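Local coordinates for protein endo-1,3-beta-glucanase (Streptomyces sioyaensis, PDB 3DGT) that hydrolyses internal bonds of 1,3-beta-glucans, this chain being the family 16 glycoside hydrolase catalytic domain of a longer, probably secreted enzyme, at residues 67-72 / 263-268; 99-104 / 194-199; 47-52 / 241-246; 28-33 / 85-90; 151-156 / 184-189. One frame throughout, in Å; residues are numbered along the deposited sequence.

Interaction 1: 67-72 / 263-268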
# COMPACT_ATOMS: atom_id res chain seq x y z
N ASP A 67 -2.51 -4.79 -16.42
CA ASP A 67 -2.86 -4.32 -15.09
C ASP A 67 -3.52 -5.37 -14.23
O ASP A 67 -4.30 -6.20 -14.71
CB ASP A 67 -3.80 -3.11 -15.12
CG ASP A 67 -3.40 -2.08 -16.14
OD1 ASP A 67 -2.32 -1.48 -15.99
OD2 ASP A 67 -4.20 -1.83 -17.07
N LEU A 68 -3.22 -5.29 -12.93
CA LEU A 68 -3.97 -5.97 -11.90
C LEU A 68 -5.23 -5.17 -11.59
O LEU A 68 -5.19 -3.93 -11.54
CB LEU A 68 -3.13 -6.06 -10.63
CG LEU A 68 -3.79 -6.56 -9.35
CD1 LEU A 68 -4.06 -8.03 -9.43
CD2 LEU A 68 -2.90 -6.24 -8.17
N LEU A 69 -6.35 -5.86 -11.37
CA LEU A 69 -7.58 -5.26 -10.87
C LEU A 69 -7.88 -5.80 -9.49
O LEU A 69 -8.00 -7.02 -9.30
CB LEU A 69 -8.77 -5.57 -11.79
CG LEU A 69 -8.66 -5.22 -13.27
CD1 LEU A 69 -9.87 -5.78 -13.98
CD2 LEU A 69 -8.56 -3.72 -13.47
N ILE A 70 -8.02 -4.91 -8.51
CA ILE A 70 -8.57 -5.31 -7.22
C ILE A 70 -9.92 -4.64 -7.09
O ILE A 70 -10.00 -3.41 -7.02
CB ILE A 70 -7.64 -4.99 -6.02
CG1 ILE A 70 -6.32 -5.76 -6.13
CG2 ILE A 70 -8.36 -5.34 -4.71
CD1 ILE A 70 -5.29 -5.42 -5.04
N THR A 71 -10.98 -5.44 -7.09
CA THR A 71 -12.35 -4.91 -7.18
C THR A 71 -13.22 -5.27 -5.98
O THR A 71 -13.52 -6.44 -5.78
CB THR A 71 -13.06 -5.45 -8.45
OG1 THR A 71 -12.19 -5.32 -9.58
CG2 THR A 71 -14.29 -4.63 -8.71
N PRO A 72 -13.63 -4.27 -5.18
CA PRO A 72 -14.65 -4.54 -4.14
C PRO A 72 -15.97 -4.97 -4.76
O PRO A 72 -16.40 -4.41 -5.78
CB PRO A 72 -14.80 -3.18 -3.44
CG PRO A 72 -13.46 -2.49 -3.71
CD PRO A 72 -13.15 -2.88 -5.13
N GLY A 263 -17.68 -2.51 -7.51
CA GLY A 263 -17.29 -2.73 -8.89
C GLY A 263 -16.31 -1.74 -9.49
O GLY A 263 -16.07 -1.76 -10.70
N HIS A 264 -15.72 -0.88 -8.65
CA HIS A 264 -14.71 0.07 -9.11
C HIS A 264 -13.32 -0.39 -8.70
O HIS A 264 -12.96 -0.25 -7.53
CB HIS A 264 -15.01 1.48 -8.58
CG HIS A 264 -16.33 2.01 -9.03
ND1 HIS A 264 -16.52 2.53 -10.29
CD2 HIS A 264 -17.52 2.09 -8.40
CE1 HIS A 264 -17.78 2.93 -10.41
NE2 HIS A 264 -18.40 2.67 -9.28
N PRO A 265 -12.55 -0.96 -9.64
CA PRO A 265 -11.25 -1.51 -9.26
C PRO A 265 -10.15 -0.48 -9.01
O PRO A 265 -10.14 0.58 -9.64
CB PRO A 265 -10.86 -2.37 -10.46
CG PRO A 265 -11.50 -1.66 -11.63
CD PRO A 265 -12.84 -1.18 -11.08
N MET A 266 -9.22 -0.82 -8.12
CA MET A 266 -7.90 -0.22 -8.19
C MET A 266 -7.19 -0.94 -9.34
O MET A 266 -7.21 -2.17 -9.41
CB MET A 266 -7.13 -0.40 -6.90
CG MET A 266 -5.71 0.18 -6.97
SD MET A 266 -4.89 0.31 -5.37
CE MET A 266 -4.70 -1.42 -4.94
N VAL A 267 -6.61 -0.16 -10.25
CA VAL A 267 -5.99 -0.68 -11.46
C VAL A 267 -4.48 -0.47 -11.34
O VAL A 267 -4.02 0.67 -11.36
CB VAL A 267 -6.53 0.05 -12.71
CG1 VAL A 267 -5.95 -0.57 -13.97
CG2 VAL A 267 -8.06 -0.01 -12.76
N VAL A 268 -3.72 -1.56 -11.22
CA VAL A 268 -2.29 -1.47 -10.95
C VAL A 268 -1.48 -1.97 -12.13
O VAL A 268 -1.49 -3.16 -12.45
CB VAL A 268 -1.90 -2.28 -9.68
CG1 VAL A 268 -0.44 -2.04 -9.30
CG2 VAL A 268 -2.85 -1.94 -8.51

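Interaction 2: 99-104 / 194-199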
# COMPACT_ATOMS: atom_id res chain seq x y z
N LYS A 99 20.56 2.73 -1.72
CA LYS A 99 19.19 3.23 -1.75
C LYS A 99 18.27 2.17 -2.34
O LYS A 99 18.70 1.33 -3.13
CB LYS A 99 19.08 4.51 -2.59
CG LYS A 99 19.98 5.65 -2.16
CD LYS A 99 19.70 6.89 -3.01
CE LYS A 99 20.76 7.96 -2.77
NZ LYS A 99 20.59 9.14 -3.66
N LEU A 100 16.99 2.24 -1.97
CA LEU A 100 15.97 1.39 -2.56
C LEU A 100 14.81 2.25 -2.99
O LEU A 100 14.51 3.24 -2.34
CB LEU A 100 15.48 0.35 -1.54
CG LEU A 100 14.78 -0.89 -2.09
CD1 LEU A 100 15.80 -1.89 -2.64
CD2 LEU A 100 13.90 -1.53 -1.01
N ARG A 101 14.17 1.90 -4.10
CA ARG A 101 12.89 2.51 -4.48
C ARG A 101 11.84 1.44 -4.65
O ARG A 101 12.06 0.46 -5.35
CB ARG A 101 13.00 3.35 -5.77
CG ARG A 101 13.63 4.71 -5.55
CD ARG A 101 13.86 5.44 -6.85
NE ARG A 101 14.49 6.73 -6.62
CZ ARG A 101 14.76 7.63 -7.57
NH1 ARG A 101 14.46 7.38 -8.85
NH2 ARG A 101 15.36 8.77 -7.24
N VAL A 102 10.69 1.64 -3.99
CA VAL A 102 9.55 0.74 -4.14
C VAL A 102 8.44 1.57 -4.75
O VAL A 102 8.09 2.63 -4.23
CB VAL A 102 9.13 0.15 -2.77
CG1 VAL A 102 7.92 -0.78 -2.92
CG2 VAL A 102 10.32 -0.60 -2.14
N GLU A 103 7.90 1.09 -5.88
CA GLU A 103 7.03 1.92 -6.71
C GLU A 103 5.89 1.13 -7.30
O GLU A 103 6.06 -0.02 -7.69
CB GLU A 103 7.86 2.51 -7.85
CG GLU A 103 7.11 3.42 -8.80
CD GLU A 103 8.07 4.17 -9.71
OE1 GLU A 103 8.73 5.11 -9.21
OE2 GLU A 103 8.17 3.81 -10.91
N ALA A 104 4.72 1.76 -7.36
CA ALA A 104 3.60 1.21 -8.11
C ALA A 104 2.99 2.29 -8.97
O ALA A 104 2.91 3.44 -8.56
CB ALA A 104 2.55 0.60 -7.19
N THR A 194 5.80 6.33 -5.11
CA THR A 194 7.17 5.86 -4.91
C THR A 194 7.67 6.14 -3.50
O THR A 194 7.42 7.21 -2.94
CB THR A 194 8.14 6.55 -5.91
OG1 THR A 194 7.61 6.44 -7.23
CG2 THR A 194 9.53 5.93 -5.88
N MET A 195 8.37 5.16 -2.94
CA MET A 195 9.07 5.31 -1.68
C MET A 195 10.55 5.11 -1.98
O MET A 195 10.93 4.07 -2.52
CB MET A 195 8.56 4.24 -0.70
CG MET A 195 9.09 4.33 0.73
SD MET A 195 10.82 3.82 0.93
CE MET A 195 10.80 2.14 0.31
N GLU A 196 11.36 6.11 -1.66
CA GLU A 196 12.81 5.96 -1.70
C GLU A 196 13.37 5.88 -0.28
O GLU A 196 13.14 6.75 0.55
CB GLU A 196 13.50 7.08 -2.49
CG GLU A 196 15.03 6.96 -2.47
CD GLU A 196 15.73 8.05 -3.22
OE1 GLU A 196 15.68 8.05 -4.46
OE2 GLU A 196 16.36 8.90 -2.58
N TRP A 197 14.10 4.80 -0.04
CA TRP A 197 14.70 4.50 1.24
C TRP A 197 16.20 4.73 1.05
O TRP A 197 16.87 3.98 0.33
CB TRP A 197 14.39 3.04 1.56
CG TRP A 197 14.85 2.45 2.86
CD1 TRP A 197 15.68 3.00 3.81
CD2 TRP A 197 14.55 1.13 3.30
NE1 TRP A 197 15.87 2.09 4.84
CE2 TRP A 197 15.19 0.94 4.54
CE3 TRP A 197 13.77 0.09 2.77
CZ2 TRP A 197 15.09 -0.26 5.26
CZ3 TRP A 197 13.67 -1.10 3.47
CH2 TRP A 197 14.32 -1.26 4.70
N ASP A 198 16.69 5.79 1.68
CA ASP A 198 18.03 6.32 1.44
C ASP A 198 18.94 6.04 2.63
O ASP A 198 18.84 6.69 3.68
CB ASP A 198 17.93 7.82 1.16
CG ASP A 198 19.23 8.44 0.71
OD1 ASP A 198 20.27 7.75 0.79
OD2 ASP A 198 19.21 9.61 0.28
N ARG A 199 19.82 5.06 2.48
CA ARG A 199 20.80 4.74 3.52
C ARG A 199 22.18 5.30 3.17
O ARG A 199 23.18 4.85 3.72
CB ARG A 199 20.86 3.23 3.74
CG ARG A 199 19.54 2.62 4.22
CD ARG A 199 19.70 1.15 4.56
NE ARG A 199 20.41 0.99 5.83
CZ ARG A 199 20.83 -0.18 6.31
NH1 ARG A 199 20.64 -1.29 5.60
NH2 ARG A 199 21.45 -0.25 7.48

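Interaction 3: 47-52 / 241-246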
# COMPACT_ATOMS: atom_id res chain seq x y z
N THR A 47 -8.65 -2.66 11.55
CA THR A 47 -9.14 -1.32 11.18
C THR A 47 -10.64 -1.13 11.32
O THR A 47 -11.15 -0.03 11.10
CB THR A 47 -8.87 -1.02 9.71
OG1 THR A 47 -9.64 -1.93 8.92
CG2 THR A 47 -7.40 -1.16 9.36
N GLY A 48 -11.36 -2.21 11.61
CA GLY A 48 -12.83 -2.18 11.61
C GLY A 48 -13.45 -2.28 10.23
O GLY A 48 -14.68 -2.20 10.10
N GLU A 49 -12.63 -2.46 9.19
CA GLU A 49 -13.16 -2.62 7.84
C GLU A 49 -14.09 -3.83 7.75
O GLU A 49 -13.94 -4.80 8.52
CB GLU A 49 -12.03 -2.72 6.81
CG GLU A 49 -11.14 -3.94 6.94
CD GLU A 49 -9.84 -3.77 6.21
OE1 GLU A 49 -9.06 -2.88 6.60
OE2 GLU A 49 -9.58 -4.51 5.23
N VAL A 50 -15.05 -3.76 6.83
CA VAL A 50 -16.17 -4.70 6.86
C VAL A 50 -16.16 -5.83 5.82
O VAL A 50 -16.99 -6.73 5.86
CB VAL A 50 -17.54 -3.97 6.78
CG1 VAL A 50 -17.67 -2.95 7.92
CG2 VAL A 50 -17.72 -3.30 5.42
N GLU A 51 -15.21 -5.79 4.89
CA GLU A 51 -15.18 -6.79 3.83
C GLU A 51 -14.52 -8.07 4.31
O GLU A 51 -13.75 -8.07 5.29
CB GLU A 51 -14.43 -6.26 2.60
CG GLU A 51 -12.90 -6.45 2.65
CD GLU A 51 -12.21 -5.63 3.71
OE1 GLU A 51 -12.67 -4.50 4.01
OE2 GLU A 51 -11.17 -6.10 4.24
N SER A 52 -14.79 -9.16 3.59
CA SER A 52 -13.99 -10.36 3.67
C SER A 52 -13.12 -10.41 2.41
O SER A 52 -13.62 -10.26 1.30
CB SER A 52 -14.90 -11.58 3.75
OG SER A 52 -14.14 -12.78 3.85
N ASN A 241 -4.14 -3.61 -1.64
CA ASN A 241 -5.50 -3.95 -1.25
C ASN A 241 -6.49 -2.84 -1.52
O ASN A 241 -6.11 -1.70 -1.74
CB ASN A 241 -5.56 -4.32 0.24
CG ASN A 241 -5.21 -3.15 1.14
OD1 ASN A 241 -4.04 -2.82 1.33
ND2 ASN A 241 -6.22 -2.51 1.71
N VAL A 242 -7.77 -3.20 -1.50
CA VAL A 242 -8.81 -2.19 -1.34
C VAL A 242 -9.69 -2.60 -0.16
O VAL A 242 -10.49 -3.53 -0.25
CB VAL A 242 -9.65 -1.95 -2.62
CG1 VAL A 242 -10.63 -0.80 -2.38
CG2 VAL A 242 -8.76 -1.64 -3.84
N ALA A 243 -9.50 -1.92 0.96
CA ALA A 243 -10.35 -2.13 2.12
C ALA A 243 -11.69 -1.43 1.88
O ALA A 243 -11.77 -0.50 1.08
CB ALA A 243 -9.67 -1.61 3.39
N MET A 244 -12.73 -1.89 2.57
CA MET A 244 -14.04 -1.24 2.56
C MET A 244 -14.44 -0.88 3.98
O MET A 244 -14.67 -1.75 4.82
CB MET A 244 -15.09 -2.17 1.94
CG MET A 244 -16.46 -1.53 1.73
SD MET A 244 -16.39 -0.04 0.72
CE MET A 244 -15.31 -0.67 -0.62
N GLY A 245 -14.52 0.43 4.25
CA GLY A 245 -14.87 0.92 5.59
C GLY A 245 -13.69 0.95 6.53
O GLY A 245 -12.53 0.92 6.10
N GLY A 246 -13.98 1.02 7.82
CA GLY A 246 -12.94 1.09 8.83
C GLY A 246 -12.58 2.51 9.22
O GLY A 246 -13.24 3.48 8.85

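Interaction 4: 28-33 / 85-90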
# COMPACT_ATOMS: atom_id res chain seq x y z
N ALA A 28 3.80 -16.99 -7.86
CA ALA A 28 5.22 -17.04 -7.52
C ALA A 28 5.64 -15.73 -6.84
O ALA A 28 6.58 -15.72 -6.04
CB ALA A 28 6.08 -17.30 -8.74
N ASN A 29 4.93 -14.64 -7.17
CA ASN A 29 5.25 -13.32 -6.65
C ASN A 29 4.34 -12.86 -5.52
O ASN A 29 4.75 -12.03 -4.71
CB ASN A 29 5.13 -12.28 -7.76
CG ASN A 29 6.23 -12.38 -8.78
OD1 ASN A 29 7.30 -12.94 -8.53
ND2 ASN A 29 5.98 -11.81 -9.95
N TRP A 30 3.11 -13.37 -5.49
CA TRP A 30 2.07 -12.86 -4.59
C TRP A 30 1.38 -13.97 -3.82
O TRP A 30 1.15 -15.06 -4.35
CB TRP A 30 1.01 -12.09 -5.39
CG TRP A 30 1.60 -10.94 -6.12
CD1 TRP A 30 2.01 -10.92 -7.42
CD2 TRP A 30 1.87 -9.64 -5.59
NE1 TRP A 30 2.54 -9.69 -7.73
CE2 TRP A 30 2.46 -8.88 -6.63
CE3 TRP A 30 1.68 -9.04 -4.34
CZ2 TRP A 30 2.85 -7.55 -6.46
CZ3 TRP A 30 2.07 -7.70 -4.17
CH2 TRP A 30 2.65 -6.98 -5.22
N GLN A 31 1.05 -13.67 -2.57
CA GLN A 31 0.17 -14.52 -1.78
C GLN A 31 -1.10 -13.78 -1.38
O GLN A 31 -1.09 -12.56 -1.20
CB GLN A 31 0.88 -15.09 -0.55
CG GLN A 31 1.61 -14.09 0.32
CD GLN A 31 2.55 -14.79 1.28
OE1 GLN A 31 3.48 -15.49 0.87
NE2 GLN A 31 2.29 -14.62 2.56
N PHE A 32 -2.19 -14.52 -1.24
CA PHE A 32 -3.48 -13.94 -0.91
C PHE A 32 -3.72 -13.88 0.59
O PHE A 32 -3.50 -14.86 1.31
CB PHE A 32 -4.61 -14.78 -1.51
CG PHE A 32 -4.64 -14.78 -3.00
CD1 PHE A 32 -5.30 -13.76 -3.69
CD2 PHE A 32 -4.05 -15.81 -3.73
CE1 PHE A 32 -5.34 -13.75 -5.08
CE2 PHE A 32 -4.09 -15.81 -5.12
CZ PHE A 32 -4.74 -14.78 -5.80
N ASP A 33 -4.20 -12.73 1.06
CA ASP A 33 -4.76 -12.62 2.40
C ASP A 33 -6.26 -12.83 2.24
O ASP A 33 -6.87 -12.30 1.31
CB ASP A 33 -4.48 -11.24 3.00
CG ASP A 33 -3.01 -11.00 3.29
OD1 ASP A 33 -2.25 -11.98 3.40
OD2 ASP A 33 -2.62 -9.82 3.43
N ILE A 85 -3.40 -8.63 -1.49
CA ILE A 85 -2.30 -9.52 -1.85
C ILE A 85 -0.98 -8.98 -1.32
O ILE A 85 -0.82 -7.76 -1.21
CB ILE A 85 -2.23 -9.82 -3.36
CG1 ILE A 85 -1.95 -8.55 -4.18
CG2 ILE A 85 -3.51 -10.52 -3.81
CD1 ILE A 85 -1.69 -8.86 -5.66
N GLU A 86 -0.07 -9.88 -0.96
CA GLU A 86 1.26 -9.51 -0.46
C GLU A 86 2.35 -10.22 -1.24
O GLU A 86 2.16 -11.34 -1.70
CB GLU A 86 1.43 -9.89 1.02
CG GLU A 86 0.26 -9.52 1.90
CD GLU A 86 0.51 -9.78 3.37
OE1 GLU A 86 1.61 -10.26 3.75
OE2 GLU A 86 -0.41 -9.51 4.15
N THR A 87 3.51 -9.59 -1.34
CA THR A 87 4.61 -10.27 -2.00
C THR A 87 5.00 -11.51 -1.21
O THR A 87 4.99 -11.51 0.03
CB THR A 87 5.84 -9.36 -2.20
OG1 THR A 87 6.21 -8.75 -0.96
CG2 THR A 87 5.55 -8.28 -3.25
N THR A 88 5.31 -12.58 -1.93
CA THR A 88 5.92 -13.74 -1.29
C THR A 88 7.24 -13.33 -0.64
O THR A 88 7.58 -13.81 0.44
CB THR A 88 6.16 -14.85 -2.31
OG1 THR A 88 6.82 -14.31 -3.45
CG2 THR A 88 4.84 -15.43 -2.78
N ARG A 89 7.98 -12.44 -1.31
CA ARG A 89 9.25 -11.94 -0.80
C ARG A 89 9.07 -10.96 0.36
O ARG A 89 8.16 -10.12 0.37
CB ARG A 89 10.02 -11.28 -1.94
CG ARG A 89 10.56 -12.27 -2.95
CD ARG A 89 11.24 -11.56 -4.11
NE ARG A 89 12.47 -10.89 -3.68
CZ ARG A 89 13.24 -10.17 -4.49
NH1 ARG A 89 12.92 -10.02 -5.78
NH2 ARG A 89 14.34 -9.60 -4.01
N THR A 90 9.97 -11.08 1.32
CA THR A 90 10.00 -10.23 2.50
C THR A 90 11.36 -9.56 2.67
O THR A 90 11.62 -8.96 3.70
CB THR A 90 9.74 -11.03 3.80
OG1 THR A 90 10.74 -12.05 3.95
CG2 THR A 90 8.37 -11.67 3.77
O HOH W 1 7.49 -11.56 -4.18

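Interaction 5: 151-156 / 184-189. Unlike the reference sequence in segment 184-189: Q187 (reference His).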
# COMPACT_ATOMS: atom_id res chain seq x y z
N GLY A 151 -12.79 8.29 -2.47
CA GLY A 151 -12.61 8.77 -3.84
C GLY A 151 -12.13 10.21 -3.94
O GLY A 151 -12.32 10.86 -4.98
N LEU A 152 -11.48 10.69 -2.88
CA LEU A 152 -10.96 12.06 -2.88
C LEU A 152 -9.69 12.16 -3.72
O LEU A 152 -8.88 11.23 -3.76
CB LEU A 152 -10.66 12.50 -1.45
CG LEU A 152 -11.87 12.74 -0.53
CD1 LEU A 152 -11.46 12.81 0.93
CD2 LEU A 152 -12.61 14.02 -0.92
N ASN A 153 -9.51 13.31 -4.38
CA ASN A 153 -8.30 13.55 -5.17
C ASN A 153 -7.10 13.89 -4.30
O ASN A 153 -6.61 15.03 -4.28
CB ASN A 153 -8.53 14.65 -6.20
CG ASN A 153 -7.29 14.93 -7.04
OD1 ASN A 153 -6.47 14.04 -7.28
ND2 ASN A 153 -7.16 16.16 -7.52
N LYS A 154 -6.63 12.89 -3.56
CA LYS A 154 -5.37 13.02 -2.84
C LYS A 154 -4.82 11.68 -2.43
O LYS A 154 -5.56 10.69 -2.31
CB LYS A 154 -5.47 13.97 -1.64
CG LYS A 154 -6.78 13.91 -0.83
CD LYS A 154 -6.69 14.88 0.35
CE LYS A 154 -8.01 15.04 1.08
NZ LYS A 154 -7.91 16.14 2.10
N THR A 155 -3.50 11.65 -2.29
CA THR A 155 -2.79 10.49 -1.80
C THR A 155 -2.16 10.82 -0.45
O THR A 155 -1.68 11.94 -0.22
CB THR A 155 -1.72 10.01 -2.81
OG1 THR A 155 -0.96 8.96 -2.21
CG2 THR A 155 -0.80 11.15 -3.25
N TRP A 156 -2.23 9.85 0.46
CA TRP A 156 -1.55 9.92 1.75
C TRP A 156 -0.36 8.97 1.75
O TRP A 156 -0.46 7.83 1.29
CB TRP A 156 -2.50 9.49 2.87
CG TRP A 156 -3.58 10.46 3.33
CD1 TRP A 156 -3.56 11.22 4.45
CD2 TRP A 156 -4.85 10.70 2.70
NE1 TRP A 156 -4.73 11.94 4.57
CE2 TRP A 156 -5.54 11.64 3.50
CE3 TRP A 156 -5.48 10.21 1.54
CZ2 TRP A 156 -6.82 12.10 3.19
CZ3 TRP A 156 -6.77 10.67 1.23
CH2 TRP A 156 -7.42 11.61 2.05
N THR A 184 -3.74 15.44 -13.08
CA THR A 184 -5.06 14.82 -13.22
C THR A 184 -5.40 14.21 -11.86
O THR A 184 -4.50 13.99 -11.03
CB THR A 184 -5.06 13.70 -14.28
OG1 THR A 184 -4.09 12.69 -13.93
CG2 THR A 184 -4.71 14.25 -15.66
N THR A 185 -6.67 13.94 -11.62
CA THR A 185 -7.05 13.35 -10.33
C THR A 185 -6.50 11.94 -10.18
O THR A 185 -6.29 11.25 -11.17
CB THR A 185 -8.58 13.27 -10.10
OG1 THR A 185 -9.14 12.26 -10.95
CG2 THR A 185 -9.23 14.63 -10.33
N CYS A 186 -6.30 11.52 -8.93
CA CYS A 186 -5.84 10.17 -8.65
C CYS A 186 -6.79 9.11 -9.18
O CYS A 186 -6.36 8.00 -9.52
CB CYS A 186 -5.65 9.99 -7.14
SG CYS A 186 -4.63 11.25 -6.31
N GLN A 187 -8.08 9.45 -9.26
CA GLN A 187 -9.13 8.52 -9.69
C GLN A 187 -9.24 8.40 -11.21
O GLN A 187 -9.74 7.39 -11.73
CB GLN A 187 -10.48 9.00 -9.15
CG GLN A 187 -10.70 8.70 -7.67
CD GLN A 187 -9.81 9.53 -6.76
OE1 GLN A 187 -9.45 10.67 -7.08
NE2 GLN A 187 -9.46 8.96 -5.62
N SER A 188 -8.78 9.43 -11.92
CA SER A 188 -9.00 9.52 -13.36
C SER A 188 -8.16 8.58 -14.22
O SER A 188 -8.55 8.25 -15.35
CB SER A 188 -8.78 10.96 -13.83
OG SER A 188 -7.42 11.33 -13.78
N GLY A 189 -7.02 8.15 -13.69
CA GLY A 189 -6.06 7.37 -14.47
C GLY A 189 -4.83 7.06 -13.65
O GLY A 189 -4.83 7.19 -12.42
O HOH W 2 -11.50 12.51 -7.26

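Interaction 1: 67-72 / 263-268
L68-I70 and M266-V268 run side by side and antiparallel, their directions 160° apart and their axes 4.8 Å from each other, as adjacent strands of the beta-sandwich of family 16 glycoside hydrolases. L68 opposite V268 and I70 opposite M266 are hydrogen-bonded pairs, each exchanging two backbone bonds; L69 and V267 form the non-hydrogen-bonded pair between them. The ladder shows how a single strand pair serves two environments. On the face carrying L68, I70, M266 and V268 the contact is apolar, and V242 of strand 236-244 covers I70 and M266. The M266 chain is extended until its last torsion (chi3 66°), which turns CE toward I70 CD1, 4.0 Å away. On the other face L69 CD2 lies alongside V267 CG2 at 3.8 Å and also touches the P265 ring. Where the strand begins, D67 lays its CB 3.5 Å from V267 CG1, with its carboxylate across the same methyl and its side chain about 5 Å from the magnesium ion held by D16, G66 and D269. Replacing D67 by alanine is likely to uncover part of the V267 CG1 methyl and to remove a negative charge from near the metal. Past the ladder's far end T71 CG2 rests on G263 CA at 3.6 Å, and G263 N donates to P72 O at 2.9 Å.

Interaction 2: 99-104 / 194-199
The flat groups of R101 and E196 meet edge on, guanidinium and carboxylate planes only 11° apart. R101 presents the side made of NE and NH2, and both nitrogens grip the same oxygen: NE reaches E196 OE1 at 2.8 Å on the lone pair turned away from OE2, while NH2 meets that OE1 at 2.9 Å nearly in line with its C-O bond. The second flat group, the W197 indole, is approached obliquely at CE3 by L100 CD2, 4.1 Å off, and also meets the ring of F236, the two planes about 85° apart. These pairs lie on opposite faces of one antiparallel ladder, a worked example of how alternation along a strand separates charge from apolar packing. With chi1 at 177° the E196 chain runs out extended and carries its carboxylate to the R101 edge; its OE2 is bridged by R207, which also takes D198 OD2. K99 lies alongside D198, its CE 3.6 Å from D198 OD1, an oxygen hydrogen-bonded by S200, with the charged NZ beyond salt-bridge range. Farther along, T194 OG1 donates to E103 OE1 at 2.6 Å, and Y270 bonds the other oxygen of E103. On the apolar face the bent M195 chain brings CE to V102 CG2, 3.7 Å away. Both residues pack on M125 of strand 119-127, in the opposing layer of the sandwich, while strand 99-107 is flanked by strands 191-198 and 266-276, and strand 205-210 continues the layer beyond 191-198.

Interaction 3: 47-52 / 241-246
E49 and E51 both set CG between their backbone N and carbonyl carbon (chi1 65° and 86°), which turns one carboxylate to the A243 methyl and the other to the M244 amide. E49 continues extended, laying OE2 against A243 CB at 3.4 Å, whereas E51 bends at chi2 and brings OE1 within 3.0 Å of M244 N. That amide approaches from above the carboxylate plane, 45° out of it, yet its N-H points almost straight at the oxygen. The other end of M244 is taken by the backbone: V50 N donates to M244 O at 2.9 Å. An ST turn sets up E49, since its N donates to T47 OG1 at 3.0 Å while that hydroxyl donates to E49 OE1. T47 O meanwhile lies 3.1 Å from G246 CA, so close that a side chain on this glycine, the N-cap of helix 247-250, would collide with it. The principle on display is a loop holding a strand through polar groups at M244: in strand 236-244 of the family 16 beta-sandwich, both the amide and the carbonyl of that residue are satisfied by the loop 47-51, a carboxylate doing for the N-H what a neighbouring strand's carbonyl would otherwise do.

Interaction 4: 28-33 / 85-90
W30 is gripped between I85 and T87 in the closely packed part of this contact. I85 CD1 sits over one face of its six-membered ring, 4.0 Å from the centroid, and T87 CG2 over the opposite face at 3.9 Å, both as CH-pi contacts displaced toward the rim. A chi1 of 64° sends CG1 and CD1 of I85 over the indole, while its other branch, CG2, lies 3.7 Å from F32 CD1. With D15 accepting from NE1, the W30 ring is fixed at its edge as well as on both faces. Q31, between the two aromatic residues, exchanges backbone bonds with E86, its N 2.7 Å from E86 O. The contrast lies toward the 28-29 end, where methyls give way to hydroxyl, carbonyl and water. There exposed A28 accepts from T88 OG1 through its O at 3.0 Å, and N29 O takes T88 N at 2.9 Å. A water donates to N29 O at 2.8 Å and accepts from R89 N, bridging the segments where the ladder has ended. The pair illustrates how one contact can pass from apolar packing to water-bridged backbone within a few residues. In the beta-sandwich, strand 80-87 here runs between strands 30-32 and 236-244, with F13 of strand 9-15 against W30 and T87, and V60 of strand 60-62 against F32 and I85.

Interaction 5: 151-156 / 184-189
Swung opposite its own amide nitrogen (chi1 180°), the N153 side chain reaches T185 and C186. Its CB lies 4.1 Å from T185 CB, and CG comes over T185 CA at 3.7 Å. At the tip the amide divides its work: ND2 rests beside the T185 methyl, CG2, at 3.8 Å, while OD1 accepts from C186 N at 3.0 Å, the donor standing 39° above the carbonyl plane. The same oxygen lies 3.5 Å from C186 SG, the sulfur in disulfide linkage with C181. N153 is also the centre of an inverse gamma turn. A valine in its place would probably leave C186 N without its acceptor and the disulfide-bearing loop less firmly joined to 151-154. Q187 supplies the second link: NE2 donates to L152 O at 3.0 Å from well above its carbonyl plane, and a water donates both to G151 O and to Q187 OE1. The case illustrates two loops of a beta-sandwich joined by side-chain amides instead of a strand ladder. N153 OD1 and Q187 OE1 accept and Q187 NE2 donates, a junction resting on two off-plane polar bonds and one shared water, while the C181-C186 disulfide closes the 184-189 side.

In the fold
Interactions 1, 2 and 4 are strand ladders, whereas interactions 3 and 5, partly buried with exposed residues at their margins, join loops through side-chain polar groups, in 3 together with a backbone bond. Interaction 2 is the most buried, with charged pairs on one face and hydrocarbon on the other; interactions 1 and 4 are partly buried and largely aliphatic or aromatic. Interaction 1 joins its neighbours: M266 and P72 pack on the 241-244 strand of interaction 3, and L68 CD2 touches I85 CD1 of interaction 4. Strand 266-276 also neighbours strand 99-107 of interaction 2. Interaction 5, nested within the chain loop closed by interaction 2, touches none of the others.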